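Local coordinates for protein endo-beta-1,2-glucanase (Talaromyces funiculosus, PDB 6IMV) that hydrolyses internal linkages of beta-1,2-glucan, as a fungal endo-beta-1,2-glucanase representing a new glycoside hydrolase family, at residues A[129-143]-A[149-162]. Sequence-based numbering, arbitrary orientation.
Sequences RFNETYPGFGGFLPW and QDLTPTWDWNNRVP. With NAG (2-acetamido-2-deoxy-beta-D-glucopyranose), chain F; BGC (beta-D-glucopyranose), chain D.
Trp143 lies obliquely over one face of the Trp157 indole, its CD1 3.4 Å from Trp157 CE2, with the five-membered rings inclined by 32°. Its CB adds a CH-pi contact to the same face, while Arg160 NH1 covers the opposite one; that arginine also salt-bridges Glu240. With CG beside its own backbone N (chi1 -74°), Trp143 directs NE1 to O4 of the bound glucose in a 3.0 Å, nearly straight bond (176°). Trp157 and Pro162 also touch the same sugar. Replacing Trp157 by an alanine would strip the surface under Trp143 CB and CD1, and the indole that bonds the glucose would probably be freer to turn. Thr154 N donates to Trp143 O (3.0 Å), fixing the backbone next to strand 152-153. Pro153 packs its CD over the Tyr134 ring and its CG against Phe137, whose edge reaches Val161 CB. Farther out, Arg129 NE forms a salt bridge to Asp150 OD1 (2.8 Å) from above the carboxylate plane, and NH2 bonds Gln149 O (2.9 Å) within the guanidinium plane. Chemistry thus changes along the contact: ion pairing at helix 112-133, an apolar middle around Pro153, then two indoles and Pro162 beside the glucose, which Asp165 also binds.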
loop_
_atom_site.group_PDB
_atom_site.type_symbol
_atom_site.label_atom_id
_atom_site.label_comp_id
_atom_site.label_asym_id
_atom_site.label_seq_id
_atom_site.Cartn_x
_atom_site.Cartn_y
_atom_site.Cartn_z
ATOM N N ARG A 129 -8.484 -23.217 0.537
ATOM C CA ARG A 129 -7.727 -24.361 -0.009
ATOM C C ARG A 129 -6.262 -24.277 0.447
ATOM O O ARG A 129 -5.640 -25.292 0.773
ATOM C CB ARG A 129 -7.798 -24.410 -1.541
ATOM C CG ARG A 129 -9.167 -24.759 -2.112
ATOM C CD ARG A 129 -9.103 -25.137 -3.592
ATOM N NE ARG A 129 -8.443 -24.144 -4.443
ATOM C CZ ARG A 129 -9.025 -23.050 -4.941
ATOM N NH1 ARG A 129 -10.295 -22.783 -4.671
ATOM N NH2 ARG A 129 -8.337 -22.233 -5.725
ATOM N N PHE A 130 -5.709 -23.061 0.467
ATOM C CA PHE A 130 -4.337 -22.844 0.920
ATOM C C PHE A 130 -4.198 -23.214 2.402
ATOM O O PHE A 130 -3.222 -23.849 2.802
ATOM C CB PHE A 130 -3.899 -21.393 0.710
ATOM C CG PHE A 130 -2.488 -21.133 1.172
ATOM C CD1 PHE A 130 -1.410 -21.555 0.413
ATOM C CD2 PHE A 130 -2.241 -20.499 2.383
ATOM C CE1 PHE A 130 -0.109 -21.335 0.849
ATOM C CE2 PHE A 130 -0.940 -20.279 2.817
ATOM C CZ PHE A 130 0.122 -20.693 2.045
ATOM N N ASN A 131 -5.155 -22.767 3.219
ATOM C CA ASN A 131 -5.147 -23.044 4.646
ATOM C C ASN A 131 -5.184 -24.561 4.900
ATOM O O ASN A 131 -4.493 -25.071 5.778
ATOM C CB ASN A 131 -6.307 -22.342 5.347
ATOM C CG ASN A 131 -6.401 -22.683 6.815
ATOM O OD1 ASN A 131 -5.444 -22.499 7.565
ATOM N ND2 ASN A 131 -7.561 -23.168 7.215
ATOM N N GLU A 132 -6.014 -25.262 4.127
ATOM C CA GLU A 132 -6.197 -26.705 4.227
ATOM C C GLU A 132 -4.889 -27.443 3.929
ATOM O O GLU A 132 -4.539 -28.358 4.637
ATOM C CB GLU A 132 -7.272 -27.153 3.243
ATOM C CG GLU A 132 -7.684 -28.593 3.424
ATOM C CD GLU A 132 -8.863 -28.964 2.543
ATOM O OE1 GLU A 132 -9.571 -29.932 2.897
ATOM O OE2 GLU A 132 -9.069 -28.277 1.504
ATOM N N THR A 133 -4.200 -27.044 2.856
ATOM C CA THR A 133 -2.961 -27.689 2.411
ATOM C C THR A 133 -1.781 -27.259 3.298
ATOM O O THR A 133 -0.880 -28.063 3.557
ATOM C CB THR A 133 -2.671 -27.368 0.938
ATOM O OG1 THR A 133 -3.805 -27.781 0.180
ATOM C CG2 THR A 133 -1.426 -28.046 0.411
ATOM N N TYR A 134 -1.785 -26.001 3.756
ATOM C CA TYR A 134 -0.666 -25.427 4.554
ATOM C C TYR A 134 -1.202 -24.857 5.867
ATOM O O TYR A 134 -1.138 -23.648 6.113
ATOM C CB TYR A 134 0.106 -24.382 3.742
ATOM C CG TYR A 134 0.572 -24.833 2.382
ATOM C CD1 TYR A 134 1.780 -25.488 2.212
ATOM C CD2 TYR A 134 -0.216 -24.626 1.258
ATOM C CE1 TYR A 134 2.205 -25.903 0.962
ATOM C CE2 TYR A 134 0.203 -25.021 -0.001
ATOM C CZ TYR A 134 1.417 -25.668 -0.151
ATOM O OH TYR A 134 1.821 -26.073 -1.391
ATOM N N PRO A 135 -1.744 -25.713 6.765
ATOM C CA PRO A 135 -2.360 -25.232 8.004
ATOM C C PRO A 135 -1.371 -24.560 8.972
ATOM O O PRO A 135 -1.790 -23.797 9.832
ATOM C CB PRO A 135 -2.975 -26.509 8.597
ATOM C CG PRO A 135 -2.105 -27.627 8.052
ATOM C CD PRO A 135 -1.795 -27.180 6.641
ATOM N N GLY A 136 -0.073 -24.829 8.804
ATOM C CA GLY A 136 0.989 -24.268 9.651
ATOM C C GLY A 136 1.071 -22.744 9.603
ATOM O O GLY A 136 1.624 -22.121 10.522
ATOM N N PHE A 137 0.538 -22.132 8.540
ATOM C CA PHE A 137 0.525 -20.667 8.393
ATOM C C PHE A 137 -0.540 -20.029 9.293
ATOM O O PHE A 137 -0.573 -18.811 9.412
ATOM C CB PHE A 137 0.327 -20.267 6.929
ATOM C CG PHE A 137 1.573 -20.436 6.104
ATOM C CD1 PHE A 137 2.654 -19.584 6.278
ATOM C CD2 PHE A 137 1.703 -21.496 5.221
ATOM C CE1 PHE A 137 3.818 -19.754 5.547
ATOM C CE2 PHE A 137 2.875 -21.674 4.502
ATOM C CZ PHE A 137 3.926 -20.801 4.661
ATOM N N GLY A 138 -1.417 -20.852 9.887
ATOM C CA GLY A 138 -2.439 -20.386 10.844
ATOM C C GLY A 138 -3.405 -19.370 10.244
ATOM O O GLY A 138 -3.917 -18.533 10.968
ATOM N N GLY A 139 -3.639 -19.447 8.927
ATOM C CA GLY A 139 -4.615 -18.610 8.221
ATOM C C GLY A 139 -4.019 -17.332 7.639
ATOM O O GLY A 139 -4.733 -16.544 7.004
ATOM N N PHE A 140 -2.714 -17.135 7.839
ATOM C CA PHE A 140 -1.948 -16.046 7.270
ATOM C C PHE A 140 -1.356 -16.498 5.935
ATOM O O PHE A 140 -1.345 -17.697 5.632
ATOM C CB PHE A 140 -0.835 -15.629 8.236
ATOM C CG PHE A 140 -1.334 -15.118 9.562
ATOM C CD1 PHE A 140 -1.807 -13.820 9.684
ATOM C CD2 PHE A 140 -1.338 -15.927 10.687
ATOM C CE1 PHE A 140 -2.256 -13.340 10.903
ATOM C CE2 PHE A 140 -1.791 -15.445 11.904
ATOM C CZ PHE A 140 -2.248 -14.152 12.012
ATOM N N LEU A 141 -0.863 -15.534 5.153
ATOM C CA LEU A 141 -0.298 -15.818 3.839
ATOM C C LEU A 141 1.183 -15.450 3.815
ATOM O O LEU A 141 1.566 -14.341 4.190
ATOM C CB LEU A 141 -1.041 -15.019 2.766
ATOM C CG LEU A 141 -2.534 -15.299 2.617
ATOM C CD1 LEU A 141 -3.128 -14.391 1.553
ATOM C CD2 LEU A 141 -2.797 -16.761 2.286
ATOM N N PRO A 142 2.048 -16.344 3.291
ATOM C CA PRO A 142 3.426 -16.000 2.962
ATOM C C PRO A 142 3.415 -15.271 1.611
ATOM O O PRO A 142 2.353 -15.044 1.072
ATOM C CB PRO A 142 4.072 -17.380 2.833
ATOM C CG PRO A 142 2.984 -18.203 2.196
ATOM C CD PRO A 142 1.710 -17.706 2.850
ATOM N N TRP A 143 4.585 -14.939 1.074
ATOM C CA TRP A 143 4.693 -14.686 -0.369
ATOM C C TRP A 143 4.344 -15.990 -1.094
ATOM O O TRP A 143 4.799 -17.059 -0.689
ATOM C CB TRP A 143 6.087 -14.183 -0.746
ATOM C CG TRP A 143 6.347 -12.767 -0.343
ATOM C CD1 TRP A 143 6.545 -12.296 0.921
ATOM C CD2 TRP A 143 6.451 -11.626 -1.216
ATOM N NE1 TRP A 143 6.767 -10.946 0.894
ATOM C CE2 TRP A 143 6.708 -10.506 -0.400
ATOM C CE3 TRP A 143 6.356 -11.444 -2.601
ATOM C CZ2 TRP A 143 6.854 -9.222 -0.923
ATOM C CZ3 TRP A 143 6.504 -10.173 -3.118
ATOM C CH2 TRP A 143 6.750 -9.080 -2.286
ATOM N N GLN A 149 -4.035 -22.808 -10.024
ATOM C CA GLN A 149 -5.336 -22.666 -9.360
ATOM C C GLN A 149 -5.150 -22.656 -7.832
ATOM O O GLN A 149 -5.784 -21.874 -7.132
ATOM C CB GLN A 149 -6.292 -23.754 -9.862
ATOM C CG GLN A 149 -7.705 -23.676 -9.289
ATOM C CD GLN A 149 -8.425 -22.390 -9.623
ATOM O OE1 GLN A 149 -8.046 -21.637 -10.525
ATOM N NE2 GLN A 149 -9.482 -22.112 -8.875
ATOM N N ASP A 150 -4.275 -23.522 -7.315
ATOM C CA ASP A 150 -3.974 -23.553 -5.889
ATOM C C ASP A 150 -2.697 -22.756 -5.617
ATOM O O ASP A 150 -1.724 -22.898 -6.329
ATOM C CB ASP A 150 -3.795 -24.980 -5.366
ATOM C CG ASP A 150 -5.084 -25.769 -5.230
ATOM O OD1 ASP A 150 -6.152 -25.227 -5.551
ATOM O OD2 ASP A 150 -5.007 -26.915 -4.758
ATOM N N LEU A 151 -2.716 -21.963 -4.541
ATOM C CA LEU A 151 -1.546 -21.264 -4.037
ATOM C C LEU A 151 -0.509 -22.262 -3.510
ATOM O O LEU A 151 -0.849 -23.271 -2.879
ATOM C CB LEU A 151 -1.946 -20.323 -2.898
ATOM C CG LEU A 151 -2.837 -19.139 -3.266
ATOM C CD1 LEU A 151 -3.055 -18.241 -2.062
ATOM C CD2 LEU A 151 -2.271 -18.361 -4.436
ATOM N N THR A 152 0.755 -21.915 -3.753
ATOM C CA THR A 152 1.909 -22.465 -3.063
ATOM C C THR A 152 2.743 -21.301 -2.534
ATOM O O THR A 152 2.756 -20.224 -3.126
ATOM C CB THR A 152 2.744 -23.359 -3.992
ATOM O OG1 THR A 152 3.176 -22.581 -5.105
ATOM C CG2 THR A 152 1.970 -24.563 -4.485
ATOM N N PRO A 153 3.486 -21.476 -1.423
ATOM C CA PRO A 153 4.496 -20.492 -1.052
ATOM C C PRO A 153 5.515 -20.380 -2.197
ATOM O O PRO A 153 5.772 -21.368 -2.887
ATOM C CB PRO A 153 5.133 -21.066 0.223
ATOM C CG PRO A 153 4.137 -22.103 0.729
ATOM C CD PRO A 153 3.429 -22.627 -0.503
ATOM N N THR A 154 6.082 -19.189 -2.406
ATOM C CA THR A 154 7.267 -19.100 -3.254
ATOM C C THR A 154 8.375 -19.889 -2.547
ATOM O O THR A 154 8.279 -20.135 -1.345
ATOM C CB THR A 154 7.686 -17.656 -3.532
ATOM O OG1 THR A 154 8.138 -17.063 -2.317
ATOM C CG2 THR A 154 6.577 -16.829 -4.135
ATOM N N TRP A 155 9.395 -20.306 -3.300
ATOM C CA TRP A 155 10.474 -21.140 -2.776
ATOM C C TRP A 155 11.031 -20.550 -1.482
ATOM O O TRP A 155 11.100 -21.234 -0.464
ATOM C CB TRP A 155 11.600 -21.299 -3.794
ATOM C CG TRP A 155 12.817 -21.932 -3.197
ATOM C CD1 TRP A 155 14.009 -21.327 -2.912
ATOM C CD2 TRP A 155 12.944 -23.298 -2.770
ATOM N NE1 TRP A 155 14.877 -22.231 -2.362
ATOM C CE2 TRP A 155 14.253 -23.449 -2.264
ATOM C CE3 TRP A 155 12.083 -24.400 -2.765
ATOM C CZ2 TRP A 155 14.717 -24.666 -1.771
ATOM C CZ3 TRP A 155 12.543 -25.604 -2.274
ATOM C CH2 TRP A 155 13.847 -25.734 -1.789
ATOM N N ASP A 156 11.409 -19.271 -1.548
ATOM C CA ASP A 156 12.043 -18.564 -0.442
ATOM C C ASP A 156 11.120 -18.485 0.784
ATOM O O ASP A 156 11.598 -18.227 1.876
ATOM C CB ASP A 156 12.452 -17.140 -0.838
ATOM C CG ASP A 156 13.892 -16.997 -1.287
ATOM O OD1 ASP A 156 14.663 -17.960 -1.126
ATOM O OD2 ASP A 156 14.229 -15.920 -1.819
ATOM N N TRP A 157 9.802 -18.650 0.599
ATOM C CA TRP A 157 8.856 -18.376 1.671
ATOM C C TRP A 157 8.166 -19.645 2.182
ATOM O O TRP A 157 7.269 -19.560 3.007
ATOM C CB TRP A 157 7.883 -17.283 1.226
ATOM C CG TRP A 157 8.544 -15.940 1.276
ATOM C CD1 TRP A 157 9.290 -15.358 0.292
ATOM C CD2 TRP A 157 8.598 -15.046 2.401
ATOM N NE1 TRP A 157 9.775 -14.150 0.713
ATOM C CE2 TRP A 157 9.368 -13.929 2.005
ATOM C CE3 TRP A 157 8.073 -15.073 3.696
ATOM C CZ2 TRP A 157 9.618 -12.856 2.859
ATOM C CZ3 TRP A 157 8.306 -14.006 4.536
ATOM C CH2 TRP A 157 9.076 -12.914 4.123
ATOM N N ASN A 158 8.654 -20.823 1.780
ATOM C CA ASN A 158 8.299 -22.051 2.486
ATOM C C ASN A 158 8.643 -21.862 3.962
ATOM O O ASN A 158 9.715 -21.407 4.275
ATOM C CB ASN A 158 8.998 -23.280 1.908
ATOM C CG ASN A 158 8.443 -23.653 0.554
ATOM O OD1 ASN A 158 7.288 -24.059 0.451
ATOM N ND2 ASN A 158 9.235 -23.470 -0.491
ATOM N N ASN A 159 7.688 -22.162 4.847
ATOM C CA ASN A 159 7.904 -22.172 6.302
ATOM C C ASN A 159 8.317 -20.794 6.847
ATOM O O ASN A 159 8.962 -20.699 7.888
ATOM C CB ASN A 159 8.938 -23.238 6.676
ATOM C CG ASN A 159 8.476 -24.619 6.279
ATOM O OD1 ASN A 159 7.320 -24.977 6.505
ATOM N ND2 ASN A 159 9.353 -25.369 5.642
ATOM N N ARG A 160 7.922 -19.719 6.162
ATOM C CA ARG A 160 8.236 -18.356 6.597
ATOM C C ARG A 160 7.001 -17.496 6.341
ATOM O O ARG A 160 6.399 -17.630 5.260
ATOM C CB ARG A 160 9.427 -17.775 5.823
ATOM C CG ARG A 160 10.751 -18.492 6.042
ATOM C CD ARG A 160 11.839 -18.010 5.102
ATOM N NE ARG A 160 12.275 -16.656 5.431
ATOM C CZ ARG A 160 12.163 -15.586 4.642
ATOM N NH1 ARG A 160 11.771 -15.710 3.387
ATOM N NH2 ARG A 160 12.455 -14.389 5.120
ATOM N N VAL A 161 6.637 -16.628 7.312
ATOM C CA VAL A 161 5.460 -15.791 7.158
ATOM C C VAL A 161 5.738 -14.397 7.725
ATOM O O VAL A 161 6.266 -14.260 8.830
ATOM C CB VAL A 161 4.208 -16.456 7.766
ATOM C CG1 VAL A 161 4.317 -16.647 9.275
ATOM C CG2 VAL A 161 2.939 -15.689 7.414
ATOM N N PRO A 162 5.425 -13.321 6.960
ATOM C CA PRO A 162 5.691 -11.950 7.383
ATOM C C PRO A 162 4.467 -11.301 8.041
ATOM O O PRO A 162 3.341 -11.363 7.484
ATOM C CB PRO A 162 5.995 -11.291 6.032
ATOM C CG PRO A 162 4.997 -11.936 5.087
ATOM C CD PRO A 162 4.838 -13.358 5.606
HETATM C C1 NAG F . -7.790 -23.545 8.573
HETATM C C2 NAG F . -9.245 -23.379 8.950
HETATM C C3 NAG F . -9.457 -23.872 10.373
HETATM C C4 NAG F . -8.952 -25.297 10.540
HETATM C C5 NAG F . -7.516 -25.344 10.062
HETATM C C6 NAG F . -6.873 -26.724 10.176
HETATM C C7 NAG F . -10.636 -21.514 8.196
HETATM C C8 NAG F . -10.791 -20.023 8.234
HETATM N N2 NAG F . -9.590 -21.986 8.840
HETATM O O3 NAG F . -10.837 -23.780 10.679
HETATM O O4 NAG F . -9.007 -25.688 11.920
HETATM O O5 NAG F . -7.502 -24.925 8.703
HETATM O O6 NAG F . -7.157 -27.425 8.960
HETATM O O7 NAG F . -11.441 -22.217 7.625
HETATM C C2 BGC D . 8.201 -5.755 3.018
HETATM C C3 BGC D . 7.293 -6.980 2.975
HETATM C C4 BGC D . 8.096 -8.237 3.287
HETATM C C5 BGC D . 8.781 -8.050 4.640
HETATM C C6 BGC D . 9.649 -9.203 5.093
HETATM C C1 BGC D . 8.925 -5.699 4.352
HETATM O O2 BGC D . 7.426 -4.567 2.921
HETATM O O3 BGC D . 6.681 -7.125 1.698
HETATM O O4 BGC D . 7.220 -9.352 3.336
HETATM O O5 BGC D . 9.623 -6.906 4.603
HETATM O O6 BGC D . 10.658 -9.420 4.134
HETATM O O HOH W 1 -3.436 -26.667 -2.285
HETATM O O HOH W 2 -0.490 -26.671 -3.052
#